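Local coordinates for amorpha-4,11-diene synthase (Artemisia annua, PDB 4GAX), which is a sesquiterpene synthase, a lyase that probably converts farnesyl diphosphate into cyclic sesquiterpenes, at residues D58-K61 / E62-L66. Numbering follows the deposited sequence.
Sequences DLKK and EVRQL
Helix 52-71, an alpha-helix in the N-terminal domain of the terpene synthase fold, shows across Asp58-Leu66 how one cylinder keeps an apolar side against its neighbours while charged chains run along its surface. Four successive i to i+4 backbone bonds tie the segments: the nitrogens of Glu62, Val63, Arg64 and Gln65 donate to the carbonyl oxygens of Asp58, Leu59, Lys60 and Lys61. Among them Arg64 N to Lys60 O is the shortest, at 2.9 Å.

The Asp58-Lys61 pair is spaced three residues apart, i to i+3, about one turn of the helix. The chain of Lys61 is nearly straight until it bends at chi4 (113°), and NZ meets OD1 of Asp58 at 2.7 Å, nearly in line with the carboxylate C-O bond, in a hydrogen-bonded salt bridge; Gln54 holds the other oxygen, OD2. In Glu62 a chi1 of -60° turns CG back beside the backbone N, 3.2 Å from Asp58 O, and the extended chain beyond it carries OE2 to 4.0 Å from Leu59 CD2, while OE1 bonds to Thr239.

On the buried side, Val63 sets CG2 3.4 Å from Leu59 O. Leu59 and Val63 both face helix 238-269, where Leu243 and Leu240 respectively receive them, and Val63 also touches Ile87 of helix 77-89.

The Lys60 and Arg64 chains run abreast in one direction, both against Phe96. Their like charges come close, and the salt bridge from Arg64 NE to Glu99 probably offsets part of the repulsion. Lys60 NZ sits oblique to the guanidinium plane, 3.7 Å from Arg64 NH2.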
loop_
_atom_site.group_PDB
_atom_site.type_symbol
_atom_site.label_atom_id
_atom_site.label_comp_id
_atom_site.label_asym_id
_atom_site.label_seq_id
_atom_site.Cartn_x
_atom_site.Cartn_y
_atom_site.Cartn_z
ATOM N N ASP A 58 15.041 18.491 -19.441
ATOM C CA ASP A 58 16.137 17.949 -20.241
ATOM C C ASP A 58 16.659 16.610 -19.710
ATOM O O ASP A 58 17.081 15.742 -20.488
ATOM C CB ASP A 58 17.261 18.971 -20.345
ATOM C CG ASP A 58 16.774 20.301 -20.896
ATOM O OD1 ASP A 58 16.010 20.292 -21.887
ATOM O OD2 ASP A 58 17.143 21.351 -20.327
ATOM N N LEU A 59 16.633 16.439 -18.392
ATOM C CA LEU A 59 16.968 15.141 -17.813
ATOM C C LEU A 59 15.991 14.079 -18.301
ATOM O O LEU A 59 16.396 12.971 -18.657
ATOM C CB LEU A 59 16.941 15.199 -16.287
ATOM C CG LEU A 59 18.111 15.936 -15.630
ATOM C CD1 LEU A 59 17.863 16.070 -14.131
ATOM C CD2 LEU A 59 19.429 15.210 -15.894
ATOM N N LYS A 60 14.707 14.427 -18.308
ATOM C CA LYS A 60 13.646 13.543 -18.794
ATOM C C LYS A 60 13.896 13.034 -20.209
ATOM O O LYS A 60 13.705 11.847 -20.492
ATOM C CB LYS A 60 12.293 14.262 -18.757
ATOM C CG LYS A 60 11.378 13.779 -17.653
ATOM C CD LYS A 60 11.131 14.850 -16.604
ATOM C CE LYS A 60 9.824 15.578 -16.861
ATOM N NZ LYS A 60 8.949 14.806 -17.787
ATOM N N LYS A 61 14.323 13.932 -21.091
ATOM C CA LYS A 61 14.588 13.569 -22.480
ATOM C C LYS A 61 15.784 12.628 -22.609
ATOM O O LYS A 61 15.814 11.764 -23.491
ATOM C CB LYS A 61 14.843 14.819 -23.321
ATOM C CG LYS A 61 13.775 15.892 -23.199
ATOM C CD LYS A 61 14.027 17.003 -24.214
ATOM C CE LYS A 61 13.199 18.241 -23.907
ATOM N NZ LYS A 61 14.069 19.387 -23.508
ATOM N N GLU A 62 16.794 12.818 -21.770
ATOM C CA GLU A 62 17.947 11.924 -21.795
ATOM C C GLU A 62 17.500 10.520 -21.390
ATOM O O GLU A 62 17.933 9.527 -21.974
ATOM C CB GLU A 62 19.033 12.399 -20.826
ATOM C CG GLU A 62 19.577 13.786 -21.096
ATOM C CD GLU A 62 20.708 14.149 -20.143
ATOM O OE1 GLU A 62 21.530 13.254 -19.827
ATOM O OE2 GLU A 62 20.767 15.320 -19.700
ATOM N N VAL A 63 16.641 10.440 -20.378
ATOM C CA VAL A 63 16.131 9.146 -19.922
ATOM C C VAL A 63 15.218 8.480 -20.956
ATOM O O VAL A 63 15.264 7.257 -21.139
ATOM C CB VAL A 63 15.401 9.269 -18.563
ATOM C CG1 VAL A 63 14.820 7.916 -18.124
ATOM C CG2 VAL A 63 16.369 9.802 -17.498
ATOM N N ARG A 64 14.391 9.265 -21.639
ATOM C CA ARG A 64 13.574 8.688 -22.706
ATOM C C ARG A 64 14.467 8.057 -23.753
ATOM O O ARG A 64 14.208 6.940 -24.200
ATOM C CB ARG A 64 12.671 9.728 -23.352
ATOM C CG ARG A 64 11.571 10.161 -22.447
ATOM C CD ARG A 64 10.535 10.974 -23.181
ATOM N NE ARG A 64 9.504 11.403 -22.250
ATOM C CZ ARG A 64 9.384 12.641 -21.785
ATOM N NH1 ARG A 64 10.216 13.591 -22.196
ATOM N NH2 ARG A 64 8.410 12.931 -20.929
ATOM N N GLN A 65 15.534 8.765 -24.120
ATOM C CA GLN A 65 16.467 8.276 -25.119
ATOM C C GLN A 65 17.174 6.988 -24.677
ATOM O O GLN A 65 17.405 6.091 -25.491
ATOM C CB GLN A 65 17.481 9.366 -25.478
ATOM C CG GLN A 65 18.619 8.917 -26.386
ATOM C CD GLN A 65 18.169 8.652 -27.823
ATOM O OE1 GLN A 65 17.002 8.855 -28.177
ATOM N NE2 GLN A 65 19.102 8.198 -28.655
ATOM N N LEU A 66 17.517 6.898 -23.393
ATOM C CA LEU A 66 18.110 5.676 -22.843
ATOM C C LEU A 66 17.181 4.478 -23.011
ATOM O O LEU A 66 17.612 3.392 -23.407
ATOM C CB LEU A 66 18.414 5.851 -21.356
ATOM C CG LEU A 66 19.552 6.797 -20.979
ATOM C CD1 LEU A 66 19.719 6.831 -19.471
ATOM C CD2 LEU A 66 20.848 6.389 -21.666
#